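Side-chain contacts in endoglucanase, family GH5 (Zobellia galactanivorans, PDB 6GL2), which probably hydrolyses beta-glucans such as mixed-linked glucan and related hemicelluloses, as a glycoside hydrolase of family 5: residues 10-14 with 15-19; 171-174 with 175-179; 257-260 with 261-265. One frame throughout, in Å; residues are numbered along the deposited sequence.

Contact 1. Residues 10-14 with 15-19; sequences REIAP and KEFVL
The contact is the start of helix 14-20, where the side chains of I12 and R10 lean on F17 of the first turn. A13 is the N-cap residue. Its carbonyl O takes the amide N of F17 at 3.0 Å, and the bond is nearly straight (174°). P14 follows in the first helical turn, where its lack of an N-H costs no bond. P14 O accepts V18 N at 2.9 Å. Chi1 of F17 is -174°, with CG trans to the amide N, and this carries the ring back toward the incoming chain. I12 CG2 meets the edge of that ring, 4.0 Å from F17 CD2. I12 CD1 lies 3.9 Å from F17 N and sits over one face of the R10 guanidinium, toward its rim. R10 NH2 stands 3.9 Å from F17 CE2, with the two planes inclined by 52°. With an alanine instead of I12, the F17 edge and the R10 face would probably lose the methyl groups that I12 sets against them, and a gap could open between them. R10 is tied elsewhere by a salt bridge to D143 and a hydrogen bond to Y101. F17 meets the ring of Y101 edge-to-face, on strand 101-105, and P14, F17 and V18 touch I223 of strand 222-227, which places the helix at the N-terminal end of the barrel strands.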
loop_
_atom_site.group_PDB
_atom_site.type_symbol
_atom_site.label_atom_id
_atom_site.label_comp_id
_atom_site.label_asym_id
_atom_site.label_seq_id
_atom_site.Cartn_x
_atom_site.Cartn_y
_atom_site.Cartn_z
ATOM N N ARG A 10 -14.544 -9.123 -13.436
ATOM C CA ARG A 10 -15.929 -8.714 -13.133
ATOM C C ARG A 10 -16.262 -7.313 -13.553
ATOM O O ARG A 10 -15.414 -6.459 -13.686
ATOM C CB ARG A 10 -16.204 -8.861 -11.674
ATOM C CG ARG A 10 -16.056 -10.240 -11.065
ATOM C CD ARG A 10 -16.021 -10.225 -9.570
ATOM N NE ARG A 10 -14.697 -9.828 -9.059
ATOM C CZ ARG A 10 -14.387 -9.810 -7.780
ATOM N NH1 ARG A 10 -15.263 -10.100 -6.835
ATOM N NH2 ARG A 10 -13.089 -9.525 -7.465
ATOM N N GLU A 11 -17.572 -7.051 -13.729
ATOM C CA GLU A 11 -18.074 -5.675 -13.768
ATOM C C GLU A 11 -18.404 -5.464 -12.272
ATOM O O GLU A 11 -19.295 -6.101 -11.700
ATOM C CB GLU A 11 -19.328 -5.514 -14.659
ATOM C CG GLU A 11 -19.039 -5.720 -16.169
ATOM C CD GLU A 11 -18.378 -4.576 -16.889
ATOM O OE1 GLU A 11 -18.207 -4.663 -18.156
ATOM O OE2 GLU A 11 -18.063 -3.537 -16.257
ATOM N N ILE A 12 -17.554 -4.694 -11.583
ATOM C CA ILE A 12 -17.645 -4.465 -10.182
ATOM C C ILE A 12 -17.181 -3.093 -9.803
ATOM O O ILE A 12 -16.107 -2.669 -10.188
ATOM C CB ILE A 12 -16.910 -5.551 -9.367
ATOM C CG1 ILE A 12 -17.183 -5.431 -7.852
ATOM C CG2 ILE A 12 -15.403 -5.606 -9.731
ATOM C CD1 ILE A 12 -16.708 -6.602 -7.034
ATOM N N ALA A 13 -18.011 -2.370 -9.061
ATOM C CA ALA A 13 -17.736 -0.999 -8.667
ATOM C C ALA A 13 -16.632 -1.054 -7.579
ATOM O O ALA A 13 -16.621 -1.939 -6.719
ATOM C CB ALA A 13 -19.015 -0.342 -8.066
ATOM N N PRO A 14 -15.787 -0.027 -7.573
ATOM C CA PRO A 14 -14.770 0.036 -6.488
ATOM C C PRO A 14 -15.235 -0.094 -5.058
ATOM O O PRO A 14 -14.645 -0.812 -4.272
ATOM C CB PRO A 14 -14.080 1.354 -6.738
ATOM C CG PRO A 14 -14.193 1.581 -8.179
ATOM C CD PRO A 14 -15.578 1.032 -8.535
ATOM N N LYS A 15 -16.394 0.470 -4.669
ATOM C CA LYS A 15 -16.735 0.372 -3.263
ATOM C C LYS A 15 -17.060 -1.075 -2.855
ATOM O O LYS A 15 -16.731 -1.533 -1.736
ATOM C CB LYS A 15 -17.855 1.321 -2.875
ATOM C CG LYS A 15 -17.384 2.783 -2.918
ATOM C CD LYS A 15 -18.404 3.775 -2.399
ATOM C CE LYS A 15 -17.873 5.214 -2.440
ATOM N NZ LYS A 15 -19.034 6.149 -2.146
ATOM N N GLU A 16 -17.766 -1.917 -3.825
ATOM C CA GLU A 16 -18.007 -3.295 -3.507
ATOM C C GLU A 16 -16.697 -4.125 -3.557
ATOM O O GLU A 16 -16.571 -5.081 -2.820
ATOM C CB GLU A 16 -19.080 -3.853 -4.417
ATOM C CG GLU A 16 -19.495 -5.249 -4.066
ATOM C CD GLU A 16 -19.944 -5.472 -2.604
ATOM O OE1 GLU A 16 -20.790 -4.702 -2.028
ATOM O OE2 GLU A 16 -19.412 -6.441 -1.998
ATOM N N PHE A 17 -15.859 -3.803 -4.530
ATOM C CA PHE A 17 -14.520 -4.455 -4.596
ATOM C C PHE A 17 -13.754 -4.262 -3.292
ATOM O O PHE A 17 -13.222 -5.271 -2.761
ATOM C CB PHE A 17 -13.855 -3.864 -5.773
ATOM C CG PHE A 17 -12.524 -4.503 -6.117
ATOM C CD1 PHE A 17 -11.322 -4.093 -5.490
ATOM C CD2 PHE A 17 -12.426 -5.473 -7.110
ATOM C CE1 PHE A 17 -10.123 -4.680 -5.828
ATOM C CE2 PHE A 17 -11.230 -6.064 -7.461
ATOM C CZ PHE A 17 -10.066 -5.624 -6.817
ATOM N N VAL A 18 -13.738 -3.089 -2.715
ATOM C CA VAL A 18 -13.003 -2.856 -1.522
ATOM C C VAL A 18 -13.569 -3.594 -0.337
ATOM O O VAL A 18 -12.900 -4.055 0.526
ATOM C CB VAL A 18 -12.778 -1.324 -1.275
ATOM C CG1 VAL A 18 -12.309 -0.999 0.123
ATOM C CG2 VAL A 18 -11.819 -0.787 -2.331
ATOM N N LEU A 19 -14.939 -3.653 -0.272
ATOM C CA LEU A 19 -15.533 -4.548 0.744
ATOM C C LEU A 19 -15.037 -5.990 0.580
ATOM O O LEU A 19 -14.715 -6.671 1.590
ATOM C CB LEU A 19 -17.067 -4.516 0.727
ATOM C CG LEU A 19 -17.666 -3.154 1.081
ATOM C CD1 LEU A 19 -19.174 -3.290 0.960
ATOM C CD2 LEU A 19 -17.340 -2.739 2.467
#

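Contact 2. Residues 171-174 with 175-179; sequences DAVN and QYHQV
This is a local contact along one helix, in which V173 meets H177 and A172 meets Y176, one turn on. Helix 167-186 is an outer helix of the beta/alpha barrel, running between strands 145-148 and 196-199. Four backbone bonds join the two halves. Q175 N reaches D171 O, Y176 N reaches A172 O at 2.8 Å, H177 N reaches V173 O, and Q178 N reaches N174 O.

V173 and H177 lie side by side and point the same way. V173 CG1 touches the imidazole at CD2, 3.7 Å away. The H177 ring also passes close to a carbonyl, with its CD2 3.5 Å from V173 O.

Y176 is held differently. Its CG is anti to the carbonyl carbon (chi1 -67°), and chi2 is only -6°. The ring therefore turns a face to the preceding turn. A172 O sits over that face, 3.1 Å above the plane and offset toward the rim. Further out, A172 CB meets Y176 CZ at 4.1 Å. The same A172 O thus accepts an amide N-H and lies against the ring. On the next strip of the helix, the extended side chain of Q175 passes D171 O, with its CG 3.4 Å away, and its OE1 bonds to K124 NZ.

The ring ends are held by other parts of the fold. Y176 OH bonds to L114 O, and the ring packs on helix 117-137; H177 ND1 bonds to T149 OG1, and NE2 to S199 OG. The chemistry implies that two buried rings have their polar atoms satisfied. With both nitrogens engaged, the imidazole of H177 is probably kept from turning, and V173 packs beside a ring of fixed orientation.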
loop_
_atom_site.group_PDB
_atom_site.type_symbol
_atom_site.label_atom_id
_atom_site.label_comp_id
_atom_site.label_asym_id
_atom_site.label_seq_id
_atom_site.Cartn_x
_atom_site.Cartn_y
_atom_site.Cartn_z
ATOM N N ASP A 171 1.624 18.626 -7.264
ATOM C CA ASP A 171 1.419 18.697 -8.695
ATOM C C ASP A 171 2.222 17.615 -9.397
ATOM O O ASP A 171 1.626 16.888 -10.252
ATOM C CB ASP A 171 1.865 20.055 -9.240
ATOM C CG ASP A 171 0.896 21.173 -8.997
ATOM O OD1 ASP A 171 -0.240 20.958 -8.578
ATOM O OD2 ASP A 171 1.343 22.321 -9.295
ATOM N N ALA A 172 3.479 17.501 -9.092
ATOM C CA ALA A 172 4.278 16.481 -9.691
ATOM C C ALA A 172 3.770 15.091 -9.378
ATOM O O ALA A 172 3.701 14.237 -10.281
ATOM C CB ALA A 172 5.689 16.682 -9.245
ATOM N N VAL A 173 3.429 14.839 -8.098
ATOM C CA VAL A 173 2.866 13.529 -7.789
ATOM C C VAL A 173 1.636 13.243 -8.623
ATOM O O VAL A 173 1.495 12.129 -9.155
ATOM C CB VAL A 173 2.586 13.369 -6.276
ATOM C CG1 VAL A 173 1.739 12.125 -6.042
ATOM C CG2 VAL A 173 3.959 13.330 -5.598
ATOM N N ASN A 174 0.658 14.191 -8.793
ATOM C CA ASN A 174 -0.437 13.952 -9.650
ATOM C C ASN A 174 0.025 13.618 -11.092
ATOM O O ASN A 174 -0.627 12.759 -11.739
ATOM C CB ASN A 174 -1.404 15.157 -9.642
ATOM C CG ASN A 174 -2.350 15.165 -8.426
ATOM O OD1 ASN A 174 -2.830 14.118 -7.938
ATOM N ND2 ASN A 174 -2.667 16.403 -7.953
ATOM N N GLN A 175 1.027 14.319 -11.576
ATOM C CA GLN A 175 1.490 13.994 -12.922
ATOM C C GLN A 175 2.070 12.577 -13.021
ATOM O O GLN A 175 1.926 11.934 -14.072
ATOM C CB GLN A 175 2.545 14.981 -13.367
ATOM C CG GLN A 175 1.977 16.389 -13.611
ATOM C CD GLN A 175 2.996 17.331 -14.063
ATOM O OE1 GLN A 175 3.940 17.012 -14.726
ATOM N NE2 GLN A 175 2.848 18.589 -13.615
ATOM N N TYR A 176 2.740 12.157 -11.943
ATOM C CA TYR A 176 3.325 10.823 -11.980
ATOM C C TYR A 176 2.248 9.742 -11.924
ATOM O O TYR A 176 2.343 8.729 -12.632
ATOM C CB TYR A 176 4.207 10.688 -10.789
ATOM C CG TYR A 176 5.441 11.583 -10.793
ATOM C CD1 TYR A 176 5.740 12.343 -11.895
ATOM C CD2 TYR A 176 6.214 11.779 -9.693
ATOM C CE1 TYR A 176 6.838 13.206 -11.870
ATOM C CE2 TYR A 176 7.311 12.603 -9.624
ATOM C CZ TYR A 176 7.588 13.377 -10.748
ATOM O OH TYR A 176 8.721 14.249 -10.723
ATOM N N HIS A 177 1.175 9.981 -11.196
ATOM C CA HIS A 177 0.034 9.074 -11.244
ATOM C C HIS A 177 -0.589 9.061 -12.616
ATOM O O HIS A 177 -1.084 8.016 -13.100
ATOM C CB HIS A 177 -0.995 9.396 -10.182
ATOM C CG HIS A 177 -0.578 8.945 -8.791
ATOM N ND1 HIS A 177 -0.200 7.615 -8.520
ATOM C CD2 HIS A 177 -0.465 9.633 -7.620
ATOM C CE1 HIS A 177 -0.018 7.512 -7.234
ATOM N NE2 HIS A 177 -0.124 8.738 -6.661
ATOM N N GLN A 178 -0.668 10.230 -13.238
ATOM C CA GLN A 178 -1.245 10.320 -14.609
ATOM C C GLN A 178 -0.441 9.458 -15.578
ATOM O O GLN A 178 -1.096 8.662 -16.294
ATOM C CB GLN A 178 -1.296 11.794 -15.053
ATOM C CG GLN A 178 -1.872 11.992 -16.462
ATOM C CD GLN A 178 -3.332 11.896 -16.593
ATOM O OE1 GLN A 178 -3.833 11.236 -17.565
ATOM N NE2 GLN A 178 -4.058 12.488 -15.696
ATOM N N VAL A 179 0.855 9.590 -15.560
ATOM C CA VAL A 179 1.740 8.788 -16.428
ATOM C C VAL A 179 1.492 7.308 -16.152
ATOM O O VAL A 179 1.487 6.476 -17.071
ATOM C CB VAL A 179 3.219 9.116 -16.189
ATOM C CG1 VAL A 179 4.108 8.052 -16.793
ATOM C CG2 VAL A 179 3.524 10.487 -16.747
#

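Contact 3. Residues 257-260 with 261-265; sequences DKIR and DKFIV
The side chains of R260 and D261, neighbours in sequence, lie side by side, pointing the same way. R260 NE gives its hydrogen to D261 OD1 at 2.9 Å (151°) in a salt bridge. The oxygen lies near the guanidinium plane, while the donor comes from above the carboxylate plane. R260 NH2 adds a weak bond to the same OD1, 3.3 Å away. The chain of R260 is bent at chi3 (64°), bringing the guanidinium alongside the aspartate. A water closes the pair: it accepts a weak bond from R260 NH2 and donates to D261 OD2 at 2.7 Å.

D257 completes the network from another side. Its OD1 lies over one face of the guanidinium, 3.2 Å from R260 NH1 but well out of the plane; the charges pair, and no N-H points at the oxygen. This OD1 also salt-bridges R301 NE. R260 would probably ease the repulsion between the two carboxylates.

All this lies on helix 246-266, an outer helix of the barrel, which widens into a pi-type turn at 261-265. There R260 O takes both V265 N at 2.9 Å (164°) and a weak bond from I264 N. The preceding amides keep the ordinary i to i+4 pattern: D261 N bonds to D257 O at 2.7 Å, K262 N to K258 O, and F263 N to I259 O. K258 NZ pairs with E255, and K262 NZ with E266 and N211.

On the buried side I259 CG2 packs on F263 CD2 at 4.0 Å. The F263 ring meets Y213 edge-to-face and touches strand 222-227.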
loop_
_atom_site.group_PDB
_atom_site.type_symbol
_atom_site.label_atom_id
_atom_site.label_comp_id
_atom_site.label_asym_id
_atom_site.label_seq_id
_atom_site.Cartn_x
_atom_site.Cartn_y
_atom_site.Cartn_z
ATOM N N ASP A 257 -13.072 9.784 9.728
ATOM C CA ASP A 257 -14.242 10.537 9.186
ATOM C C ASP A 257 -13.831 11.621 8.163
ATOM O O ASP A 257 -14.503 11.837 7.207
ATOM C CB ASP A 257 -15.103 11.166 10.320
ATOM C CG ASP A 257 -15.785 10.168 11.154
ATOM O OD1 ASP A 257 -16.055 9.024 10.771
ATOM O OD2 ASP A 257 -16.338 10.605 12.228
ATOM N N LYS A 258 -12.644 12.223 8.366
ATOM C CA LYS A 258 -12.050 13.123 7.401
ATOM C C LYS A 258 -11.831 12.443 6.032
ATOM O O LYS A 258 -12.146 12.912 4.964
ATOM C CB LYS A 258 -10.753 13.712 7.947
ATOM C CG LYS A 258 -9.833 14.471 7.079
ATOM C CD LYS A 258 -8.598 14.922 7.906
ATOM C CE LYS A 258 -7.383 13.922 7.974
ATOM N NZ LYS A 258 -6.006 14.208 8.622
ATOM N N ILE A 259 -11.243 11.239 6.119
ATOM C CA ILE A 259 -10.956 10.419 4.927
ATOM C C ILE A 259 -12.280 10.000 4.257
ATOM O O ILE A 259 -12.482 10.113 3.053
ATOM C CB ILE A 259 -10.140 9.191 5.362
ATOM C CG1 ILE A 259 -8.786 9.628 5.938
ATOM C CG2 ILE A 259 -10.095 8.125 4.248
ATOM C CD1 ILE A 259 -8.065 8.495 6.641
ATOM N N ARG A 260 -13.221 9.479 5.059
ATOM C CA ARG A 260 -14.537 9.110 4.544
ATOM C C ARG A 260 -15.267 10.280 3.881
ATOM O O ARG A 260 -15.768 10.227 2.773
ATOM C CB ARG A 260 -15.454 8.531 5.653
ATOM C CG ARG A 260 -16.914 8.353 5.277
ATOM C CD ARG A 260 -17.822 8.289 6.509
ATOM N NE ARG A 260 -17.851 9.553 7.326
ATOM C CZ ARG A 260 -18.326 9.623 8.569
ATOM N NH1 ARG A 260 -18.778 8.510 9.175
ATOM N NH2 ARG A 260 -18.308 10.770 9.232
ATOM N N ASP A 261 -15.286 11.377 4.637
ATOM C CA ASP A 261 -16.036 12.565 4.135
ATOM C C ASP A 261 -15.539 13.098 2.803
ATOM O O ASP A 261 -16.308 13.481 1.906
ATOM C CB ASP A 261 -16.112 13.646 5.203
ATOM C CG ASP A 261 -16.956 13.235 6.419
ATOM O OD1 ASP A 261 -17.697 12.247 6.370
ATOM O OD2 ASP A 261 -16.822 13.974 7.456
ATOM N N LYS A 262 -14.204 13.103 2.638
ATOM C CA LYS A 262 -13.584 13.634 1.415
ATOM C C LYS A 262 -13.764 12.614 0.299
ATOM O O LYS A 262 -14.288 12.896 -0.739
ATOM C CB LYS A 262 -12.104 13.963 1.590
ATOM C CG LYS A 262 -11.421 14.430 0.321
ATOM C CD LYS A 262 -12.008 15.813 -0.002
ATOM C CE LYS A 262 -11.321 16.640 -1.076
ATOM N NZ LYS A 262 -12.030 17.974 -1.101
ATOM N N PHE A 263 -13.253 11.389 0.488
ATOM C CA PHE A 263 -13.183 10.435 -0.618
ATOM C C PHE A 263 -14.482 9.686 -0.883
ATOM O O PHE A 263 -14.861 9.547 -2.027
ATOM C CB PHE A 263 -12.024 9.463 -0.425
ATOM C CG PHE A 263 -10.678 10.160 -0.367
ATOM C CD1 PHE A 263 -10.242 10.847 -1.463
ATOM C CD2 PHE A 263 -9.812 10.067 0.714
ATOM C CE1 PHE A 263 -8.998 11.452 -1.432
ATOM C CE2 PHE A 263 -8.527 10.648 0.706
ATOM C CZ PHE A 263 -8.160 11.359 -0.372
ATOM N N ILE A 264 -15.017 9.092 0.143
ATOM C CA ILE A 264 -16.176 8.254 0.001
ATOM C C ILE A 264 -17.465 9.065 -0.279
ATOM O O ILE A 264 -18.224 8.724 -1.205
ATOM C CB ILE A 264 -16.401 7.342 1.241
ATOM C CG1 ILE A 264 -15.149 6.412 1.453
ATOM C CG2 ILE A 264 -17.744 6.558 1.086
ATOM C CD1 ILE A 264 -15.088 5.600 2.691
ATOM N N VAL A 265 -17.669 10.082 0.528
ATOM C CA VAL A 265 -18.918 10.924 0.414
ATOM C C VAL A 265 -18.687 11.955 -0.694
ATOM O O VAL A 265 -19.329 11.878 -1.750
ATOM C CB VAL A 265 -19.280 11.533 1.767
ATOM C CG1 VAL A 265 -20.465 12.525 1.615
ATOM C CG2 VAL A 265 -19.520 10.479 2.811
HETATM O O HOH W 1 -18.404 13.485 9.546
#

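Contacts 2 and 3 lie on outer helices of the eight-stranded barrel; contact 1 lies at the N-terminal end of its strands. Contacts 1 and 3 touch: K15 NZ lies 2.9 Å from I264 O, a probable hydrogen bond. Their centres are about 18 Å apart. Contact 2 stands apart, its nearest atoms about 9 Å from contact 3 and about 15 Å from contact 1. None of the three lies at the magnesium site of D240, T242 and D248, which holds no metal in this model. D248 is nevertheless on the same helix as contact 3, near its start. As in other family 5 enzymes, the active site probably lies at the C-terminal ends of the strands.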